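Local coordinates for TcpB (Brucella melitensis, PDB 4LQC), which is a bacterial protein of the TIR family, seen here as its TIR domain, a type of module that generally mediates protein-protein interactions, at residues E6-K18 and S60-K74. The protein carries 2 engineered substitutions. Sequence-based numbering, arbitrary orientation.
Sequences EYDFFIAHAIEDK and SKFGIVVLSEHFFSK. Engineered in segment 6-18: Ala12 (natural residue Ser), Ile15 (natural residue Ser).
Phe10 lays its ring over Gly63, whose CA sits 3.9 Å from the ring centroid in a CH-pi contact. The ring gets there because CG stands between the backbone N and the carbonyl carbon (chi1 67°), which turns it back across the neighbouring strand; Ser60 OG, hydrogen-bonded to Gly56 O, lies at its edge. Strands 9-14 and 62-68 run parallel, and Phe10 bonds both ways, its N to Phe62 O and its O to Ile64 N. On the other face Phe9 CD1 touches Phe62 CB at 3.5 Å, while Ile11 CD1 reaches Ile64 CG2 and, at 3.6 Å, Val66 CG2. Further along, Asp17 OD2 lies 2.5 Å from Ser68 OG, too short for the length to be relied on; it probably helps hold this N-cap hydroxyl, which accepts from Phe71 N. Glu16 CB packs over one face of the His70 ring, 3.4 Å above its plane. Bent at chi2 (90°), Glu16 turns its carboxylate to Lys74 in a salt bridge, NZ meeting the syn lone pairs of OE1 and OE2, 3.1 Å from each. Helix 18-31 covers Ile11, and strand 36-43 flanks Ala12, an engineered residue. These are two adjacent interior strands of the five-stranded parallel sheet characteristic of the TIR fold.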
ATOM      1  N   GLU B   6      15.603  21.723  19.445  1.00 43.96           N
ATOM      2  CA  GLU B   6      15.252  20.336  19.116  1.00 47.84           C
ATOM      3  C   GLU B   6      13.897  20.218  18.440  1.00 39.04           C
ATOM      4  O   GLU B   6      12.880  20.650  18.983  1.00 44.19           O
ATOM      5  CB  GLU B   6      15.240  19.429  20.356  1.00 45.75           C
ATOM      6  CG  GLU B   6      14.867  17.969  20.011  1.00 46.00           C
ATOM      7  CD  GLU B   6      14.368  17.143  21.194  1.00 48.67           C
ATOM      8  OE1 GLU B   6      13.573  17.676  22.001  1.00 53.15           O
ATOM      9  OE2 GLU B   6      14.762  15.953  21.305  1.00 43.60           O
ATOM     10  N   TYR B   7      13.877  19.592  17.268  1.00 42.14           N
ATOM     11  CA  TYR B   7      12.639  19.424  16.504  1.00 40.84           C
ATOM     12  C   TYR B   7      11.802  18.251  16.972  1.00 38.58           C
ATOM     13  O   TYR B   7      12.264  17.428  17.756  1.00 42.41           O
ATOM     14  CB  TYR B   7      12.965  19.238  15.026  1.00 42.15           C
ATOM     15  CG  TYR B   7      13.093  20.539  14.278  1.00 44.08           C
ATOM     16  CD1 TYR B   7      13.582  21.687  14.903  1.00 42.53           C
ATOM     17  CD2 TYR B   7      12.714  20.627  12.953  1.00 42.24           C
ATOM     18  CE1 TYR B   7      13.696  22.892  14.206  1.00 41.48           C
ATOM     19  CE2 TYR B   7      12.819  21.820  12.256  1.00 45.24           C
ATOM     20  CZ  TYR B   7      13.304  22.946  12.882  1.00 41.38           C
ATOM     21  OH  TYR B   7      13.390  24.114  12.164  1.00 37.60           O
ATOM     22  N   ASP B   8      10.570  18.174  16.472  1.00 40.47           N
ATOM     23  CA  ASP B   8       9.681  17.054  16.759  1.00 38.86           C
ATOM     24  C   ASP B   8       9.958  15.842  15.859  1.00 39.40           C
ATOM     25  O   ASP B   8      10.016  14.715  16.340  1.00 37.44           O
ATOM     26  CB  ASP B   8       8.217  17.483  16.641  1.00 40.67           C
ATOM     27  CG  ASP B   8       7.915  18.750  17.426  1.00 42.62           C
ATOM     28  OD1 ASP B   8       8.036  18.710  18.668  1.00 45.40           O
ATOM     29  OD2 ASP B   8       7.549  19.780  16.810  1.00 40.39           O
ATOM     30  N   PHE B   9      10.135  16.069  14.560  1.00 37.70           N
ATOM     31  CA  PHE B   9      10.346  14.961  13.622  1.00 35.72           C
ATOM     32  C   PHE B   9      11.402  15.283  12.580  1.00 41.00           C
ATOM     33  O   PHE B   9      11.560  16.445  12.190  1.00 42.41           O
ATOM     34  CB  PHE B   9       9.064  14.663  12.860  1.00 34.69           C
ATOM     35  CG  PHE B   9       7.919  14.283  13.725  1.00 36.24           C
ATOM     36  CD1 PHE B   9       7.833  13.003  14.253  1.00 36.36           C
ATOM     37  CD2 PHE B   9       6.908  15.192  13.997  1.00 37.01           C
ATOM     38  CE1 PHE B   9       6.772  12.637  15.056  1.00 37.64           C
ATOM     39  CE2 PHE B   9       5.833  14.834  14.796  1.00 38.94           C
ATOM     40  CZ  PHE B   9       5.766  13.553  15.329  1.00 40.98           C
ATOM     41  N   PHE B  10      12.123  14.263  12.118  1.00 36.68           N
ATOM     42  CA  PHE B  10      12.753  14.343  10.803  1.00 34.19           C
ATOM     43  C   PHE B  10      12.055  13.283   9.978  1.00 34.38           C
ATOM     44  O   PHE B  10      11.543  12.303  10.539  1.00 33.14           O
ATOM     45  CB  PHE B  10      14.272  14.135  10.843  1.00 35.04           C
ATOM     46  CG  PHE B  10      14.705  12.740  11.248  1.00 38.51           C
ATOM     47  CD1 PHE B  10      15.058  11.793  10.284  1.00 35.22           C
ATOM     48  CD2 PHE B  10      14.775  12.382  12.587  1.00 36.82           C
ATOM     49  CE1 PHE B  10      15.462  10.527  10.651  1.00 33.86           C
ATOM     50  CE2 PHE B  10      15.181  11.112  12.961  1.00 35.41           C
ATOM     51  CZ  PHE B  10      15.517  10.180  11.991  1.00 35.92           C
ATOM     52  N   ILE B  11      11.995  13.482   8.663  1.00 33.46           N
ATOM     53  CA  ILE B  11      11.356  12.494   7.796  1.00 35.35           C
ATOM     54  C   ILE B  11      12.267  12.006   6.673  1.00 35.08           C
ATOM     55  O   ILE B  11      12.524  12.719   5.696  1.00 32.68           O
ATOM     56  CB  ILE B  11       9.988  12.975   7.266  1.00 31.22           C
ATOM     57  CG1 ILE B  11       9.390  11.936   6.335  1.00 29.28           C
ATOM     58  CG2 ILE B  11      10.119  14.300   6.569  1.00 34.03           C
ATOM     59  CD1 ILE B  11       7.880  12.047   6.198  1.00 35.18           C
ATOM     60  N   ALA B  12      12.778  10.787   6.865  1.00 31.14           N
ATOM     61  CA  ALA B  12      13.639  10.118   5.906  1.00 32.82           C
ATOM     62  C   ALA B  12      12.799   9.484   4.806  1.00 33.19           C
ATOM     63  O   ALA B  12      11.814   8.811   5.080  1.00 28.33           O
ATOM     64  CB  ALA B  12      14.477   9.049   6.610  1.00 29.87           C
ATOM     65  N   HIS B  13      13.201   9.683   3.557  1.00 34.70           N
ATOM     66  CA  HIS B  13      12.376   9.256   2.439  1.00 29.28           C
ATOM     67  C   HIS B  13      13.239   9.116   1.201  1.00 35.10           C
ATOM     68  O   HIS B  13      14.307   9.730   1.105  1.00 35.68           O
ATOM     69  CB  HIS B  13      11.346  10.338   2.173  1.00 32.79           C
ATOM     70  CG  HIS B  13      11.954  11.680   1.914  1.00 33.01           C
ATOM     71  ND1 HIS B  13      12.458  12.475   2.922  1.00 33.86           N
ATOM     72  CD2 HIS B  13      12.149  12.365   0.763  1.00 36.19           C
ATOM     73  CE1 HIS B  13      12.931  13.595   2.403  1.00 37.34           C
ATOM     74  NE2 HIS B  13      12.757  13.554   1.094  1.00 39.09           N
ATOM     75  N   ALA B  14      12.783   8.304   0.259  1.00 30.00           N
ATOM     76  CA  ALA B  14      13.416   8.242  -1.046  1.00 35.39           C
ATOM     77  C   ALA B  14      13.081   9.525  -1.801  1.00 39.10           C
ATOM     78  O   ALA B  14      12.026  10.121  -1.589  1.00 39.77           O
ATOM     79  CB  ALA B  14      12.920   7.023  -1.807  1.00 34.56           C
ATOM     80  N   ILE B  15      13.971   9.970  -2.674  1.00 43.22           N
ATOM     81  CA  ILE B  15      13.701  11.201  -3.404  1.00 41.80           C
ATOM     82  C   ILE B  15      12.425  11.109  -4.233  1.00 44.23           C
ATOM     83  O   ILE B  15      11.693  12.085  -4.359  1.00 46.42           O
ATOM     84  CB  ILE B  15      14.873  11.611  -4.316  1.00 51.52           C
ATOM     85  CG1 ILE B  15      14.499  12.879  -5.101  1.00 48.46           C
ATOM     86  CG2 ILE B  15      15.258  10.464  -5.246  1.00 46.97           C
ATOM     87  CD1 ILE B  15      15.621  13.445  -5.940  1.00 50.98           C
ATOM     88  N   GLU B  16      12.142   9.924  -4.764  1.00 44.59           N
ATOM     89  CA  GLU B  16      10.997   9.732  -5.645  1.00 41.87           C
ATOM     90  C   GLU B  16       9.696  10.065  -4.939  1.00 45.97           C
ATOM     91  O   GLU B  16       8.700  10.389  -5.585  1.00 44.05           O
ATOM     92  CB  GLU B  16      10.953   8.297  -6.172  1.00 35.73           C
ATOM     93  CG  GLU B  16      12.028   7.969  -7.202  1.00 35.74           C
ATOM     94  CD  GLU B  16      13.304   7.440  -6.574  1.00 48.49           C
ATOM     95  OE1 GLU B  16      13.372   7.339  -5.323  1.00 47.93           O
ATOM     96  OE2 GLU B  16      14.254   7.112  -7.327  1.00 53.03           O
ATOM     97  N   ASP B  17       9.716   9.977  -3.609  1.00 46.69           N
ATOM     98  CA  ASP B  17       8.548  10.265  -2.778  1.00 43.47           C
ATOM     99  C   ASP B  17       8.516  11.722  -2.322  1.00 42.25           C
ATOM    100  O   ASP B  17       7.521  12.171  -1.749  1.00 44.21           O
ATOM    101  CB  ASP B  17       8.575   9.392  -1.522  1.00 42.36           C
ATOM    102  CG  ASP B  17       8.316   7.934  -1.810  1.00 46.10           C
ATOM    103  OD1 ASP B  17       7.305   7.620  -2.485  1.00 47.40           O
ATOM    104  OD2 ASP B  17       9.127   7.097  -1.349  1.00 41.29           O
ATOM    105  N   LYS B  18       9.607  12.445  -2.563  1.00 45.14           N
ATOM    106  CA  LYS B  18       9.845  13.740  -1.922  1.00 43.79           C
ATOM    107  C   LYS B  18       8.791  14.783  -2.214  1.00 48.48           C
ATOM    108  O   LYS B  18       8.375  15.523  -1.314  1.00 52.41           O
ATOM    109  CB  LYS B  18      11.211  14.296  -2.310  1.00 46.57           C
ATOM    110  CG  LYS B  18      11.593  15.570  -1.579  1.00 44.81           C
ATOM    111  CD  LYS B  18      13.022  15.946  -1.880  1.00 38.44           C
ATOM    112  CE  LYS B  18      13.443  17.144  -1.040  1.00 49.84           C
ATOM    113  NZ  LYS B  18      14.700  16.898  -0.262  1.00 49.95           N
ATOM    114  N   SER B  60      16.168  15.552  16.683  1.00 40.57           N
ATOM    115  CA  SER B  60      14.710  15.471  16.720  1.00 39.64           C
ATOM    116  C   SER B  60      14.210  14.474  17.759  1.00 41.33           C
ATOM    117  O   SER B  60      14.933  13.546  18.133  1.00 43.76           O
ATOM    118  CB  SER B  60      14.156  15.088  15.342  1.00 40.85           C
ATOM    119  OG  SER B  60      14.787  15.818  14.296  1.00 43.03           O
ATOM    120  N   LYS B  61      12.972  14.654  18.223  1.00 40.73           N
ATOM    121  CA  LYS B  61      12.387  13.699  19.163  1.00 43.58           C
ATOM    122  C   LYS B  61      12.142  12.375  18.461  1.00 42.37           C
ATOM    123  O   LYS B  61      12.513  11.322  18.976  1.00 47.03           O
ATOM    124  CB  LYS B  61      11.080  14.216  19.790  1.00 44.09           C
ATOM    125  CG  LYS B  61      11.260  15.386  20.757  1.00 46.84           C
ATOM    126  CD  LYS B  61       9.939  15.778  21.426  1.00 48.93           C
ATOM    127  CE  LYS B  61       9.714  17.292  21.425  1.00 48.39           C
ATOM    128  NZ  LYS B  61      10.871  18.067  21.990  1.00 49.78           N
ATOM    129  N   PHE B  62      11.543  12.434  17.273  1.00 40.67           N
ATOM    130  CA  PHE B  62      11.150  11.225  16.556  1.00 41.86           C
ATOM    131  C   PHE B  62      11.645  11.146  15.115  1.00 39.43           C
ATOM    132  O   PHE B  62      11.949  12.152  14.496  1.00 38.23           O
ATOM    133  CB  PHE B  62       9.632  11.073  16.588  1.00 40.91           C
ATOM    134  CG  PHE B  62       9.100  10.704  17.938  1.00 46.78           C
ATOM    135  CD1 PHE B  62       9.175   9.394  18.388  1.00 47.34           C
ATOM    136  CD2 PHE B  62       8.542  11.666  18.765  1.00 45.46           C
ATOM    137  CE1 PHE B  62       8.680   9.052  19.634  1.00 51.83           C
ATOM    138  CE2 PHE B  62       8.055  11.334  20.010  1.00 43.10           C
ATOM    139  CZ  PHE B  62       8.117  10.030  20.446  1.00 47.96           C
ATOM    140  N   GLY B  63      11.724   9.927  14.597  1.00 41.07           N
ATOM    141  CA  GLY B  63      12.083   9.701  13.214  1.00 34.98           C
ATOM    142  C   GLY B  63      10.954   9.035  12.444  1.00 38.61           C
ATOM    143  O   GLY B  63      10.391   8.016  12.868  1.00 39.44           O
ATOM    144  N   ILE B  64      10.603   9.640  11.314  1.00 36.91           N
ATOM    145  CA  ILE B  64       9.648   9.059  10.391  1.00 36.72           C
ATOM    146  C   ILE B  64      10.430   8.510   9.212  1.00 34.72           C
ATOM    147  O   ILE B  64      11.291   9.186   8.649  1.00 37.63           O
ATOM    148  CB  ILE B  64       8.643  10.111   9.876  1.00 37.03           C
ATOM    149  CG1 ILE B  64       7.883  10.758  11.042  1.00 34.54           C
ATOM    150  CG2 ILE B  64       7.650   9.476   8.922  1.00 31.58           C
ATOM    151  CD1 ILE B  64       6.974  11.900  10.613  1.00 36.03           C
ATOM    152  N   VAL B  65      10.150   7.273   8.851  1.00 32.82           N
ATOM    153  CA  VAL B  65      10.743   6.685   7.664  1.00 32.61           C
ATOM    154  C   VAL B  65       9.603   6.267   6.743  1.00 34.19           C
ATOM    155  O   VAL B  65       8.768   5.431   7.101  1.00 32.76           O
ATOM    156  CB  VAL B  65      11.557   5.448   8.009  1.00 30.39           C
ATOM    157  CG1 VAL B  65      12.355   5.007   6.803  1.00 34.31           C
ATOM    158  CG2 VAL B  65      12.481   5.731   9.180  1.00 33.26           C
ATOM    159  N   VAL B  66       9.560   6.868   5.564  1.00 31.94           N
ATOM    160  CA  VAL B  66       8.547   6.540   4.584  1.00 29.61           C
ATOM    161  C   VAL B  66       8.929   5.258   3.844  1.00 30.83           C
ATOM    162  O   VAL B  66       9.751   5.285   2.924  1.00 32.04           O
ATOM    163  CB  VAL B  66       8.391   7.697   3.601  1.00 29.84           C
ATOM    164  CG1 VAL B  66       7.217   7.448   2.650  1.00 29.30           C
ATOM    165  CG2 VAL B  66       8.189   8.969   4.376  1.00 29.03           C
ATOM    166  N   LEU B  67       8.327   4.145   4.258  1.00 31.05           N
ATOM    167  CA  LEU B  67       8.579   2.833   3.675  1.00 30.61           C
ATOM    168  C   LEU B  67       7.814   2.591   2.382  1.00 31.07           C
ATOM    169  O   LEU B  67       6.676   2.149   2.408  1.00 32.53           O
ATOM    170  CB  LEU B  67       8.174   1.755   4.667  1.00 32.18           C
ATOM    171  CG  LEU B  67       9.007   1.671   5.945  1.00 32.64           C
ATOM    172  CD1 LEU B  67       8.624   0.376   6.676  1.00 34.67           C
ATOM    173  CD2 LEU B  67      10.482   1.685   5.598  1.00 30.45           C
ATOM    174  N   SER B  68       8.448   2.868   1.249  1.00 35.49           N
ATOM    175  CA  SER B  68       7.794   2.725  -0.034  1.00 33.77           C
ATOM    176  C   SER B  68       8.660   1.903  -0.945  1.00 33.54           C
ATOM    177  O   SER B  68       9.783   1.564  -0.601  1.00 41.99           O
ATOM    178  CB  SER B  68       7.576   4.086  -0.684  1.00 34.26           C
ATOM    179  OG  SER B  68       8.804   4.628  -1.153  1.00 35.48           O
ATOM    180  N   GLU B  69       8.132   1.597  -2.124  1.00 39.03           N
ATOM    181  CA  GLU B  69       8.875   0.866  -3.139  1.00 39.10           C
ATOM    182  C   GLU B  69      10.207   1.566  -3.449  1.00 36.94           C
ATOM    183  O   GLU B  69      11.257   0.927  -3.537  1.00 38.15           O
ATOM    184  CB  GLU B  69       8.015   0.739  -4.398  1.00 42.04           C
ATOM    185  CG  GLU B  69       8.476  -0.331  -5.360  1.00 43.99           C
ATOM    186  CD  GLU B  69       7.769  -0.247  -6.698  1.00 47.96           C
ATOM    187  OE1 GLU B  69       6.890   0.627  -6.853  1.00 52.94           O
ATOM    188  OE2 GLU B  69       8.093  -1.058  -7.597  1.00 57.12           O
ATOM    189  N   HIS B  70      10.175   2.888  -3.576  1.00 39.64           N
ATOM    190  CA  HIS B  70      11.395   3.641  -3.887  1.00 38.00           C
ATOM    191  C   HIS B  70      12.362   3.652  -2.721  1.00 36.19           C
ATOM    192  O   HIS B  70      13.571   3.817  -2.902  1.00 39.00           O
ATOM    193  CB  HIS B  70      11.034   5.060  -4.295  1.00 43.02           C
ATOM    194  CG  HIS B  70       9.950   5.109  -5.316  1.00 44.15           C
ATOM    195  ND1 HIS B  70      10.165   4.792  -6.642  1.00 45.65           N
ATOM    196  CD2 HIS B  70       8.632   5.394  -5.205  1.00 44.05           C
ATOM    197  CE1 HIS B  70       9.028   4.893  -7.304  1.00 44.02           C
ATOM    198  NE2 HIS B  70       8.083   5.257  -6.455  1.00 47.49           N
ATOM    199  N   PHE B  71      11.834   3.471  -1.517  1.00 37.38           N
ATOM    200  CA  PHE B  71      12.700   3.350  -0.365  1.00 34.46           C
ATOM    201  C   PHE B  71      13.489   2.048  -0.467  1.00 36.62           C
ATOM    202  O   PHE B  71      14.719   2.053  -0.507  1.00 35.17           O
ATOM    203  CB  PHE B  71      11.908   3.398   0.936  1.00 32.17           C
ATOM    204  CG  PHE B  71      12.773   3.273   2.164  1.00 37.54           C
ATOM    205  CD1 PHE B  71      13.457   4.373   2.651  1.00 34.02           C
ATOM    206  CD2 PHE B  71      12.913   2.053   2.823  1.00 31.86           C
ATOM    207  CE1 PHE B  71      14.274   4.266   3.771  1.00 35.74           C
ATOM    208  CE2 PHE B  71      13.705   1.956   3.939  1.00 36.83           C
ATOM    209  CZ  PHE B  71      14.393   3.073   4.416  1.00 32.70           C
ATOM    210  N   PHE B  72      12.784   0.928  -0.534  1.00 36.64           N
ATOM    211  CA  PHE B  72      13.466  -0.367  -0.545  1.00 34.46           C
ATOM    212  C   PHE B  72      14.323  -0.563  -1.794  1.00 37.66           C
ATOM    213  O   PHE B  72      15.322  -1.278  -1.746  1.00 41.34           O
ATOM    214  CB  PHE B  72      12.472  -1.510  -0.428  1.00 30.20           C
ATOM    215  CG  PHE B  72      11.756  -1.563   0.886  1.00 32.49           C
ATOM    216  CD1 PHE B  72      12.447  -1.800   2.058  1.00 28.67           C
ATOM    217  CD2 PHE B  72      10.376  -1.414   0.944  1.00 35.13           C
ATOM    218  CE1 PHE B  72      11.783  -1.862   3.274  1.00 30.48           C
ATOM    219  CE2 PHE B  72       9.704  -1.483   2.151  1.00 33.69           C
ATOM    220  CZ  PHE B  72      10.409  -1.699   3.319  1.00 33.21           C
ATOM    221  N   SER B  73      13.952   0.086  -2.899  1.00 38.87           N
ATOM    222  CA  SER B  73      14.697  -0.067  -4.153  1.00 37.93           C
ATOM    223  C   SER B  73      16.137   0.422  -4.027  1.00 40.01           C
ATOM    224  O   SER B  73      16.988   0.046  -4.830  1.00 41.55           O
ATOM    225  CB  SER B  73      14.011   0.661  -5.303  1.00 36.64           C
ATOM    226  OG  SER B  73      14.261   2.053  -5.230  1.00 44.31           O
ATOM    227  N   LYS B  74      16.411   1.249  -3.019  1.00 37.94           N
ATOM    228  CA  LYS B  74      17.760   1.755  -2.794  1.00 40.72           C
ATOM    229  C   LYS B  74      18.681   0.628  -2.328  1.00 39.92           C
ATOM    230  O   LYS B  74      19.878   0.819  -2.225  1.00 36.28           O
ATOM    231  CB  LYS B  74      17.775   2.884  -1.755  1.00 39.96           C
ATOM    232  CG  LYS B  74      16.818   4.034  -2.016  1.00 40.53           C
ATOM    233  CD  LYS B  74      17.152   4.789  -3.303  1.00 40.61           C
ATOM    234  CE  LYS B  74      15.933   5.549  -3.827  1.00 42.66           C
ATOM    235  NZ  LYS B  74      16.221   6.274  -5.094  1.00 50.69           N
TER
HETATM  236  O   HOH W   1      10.478   7.283   0.633  1.00 37.80           O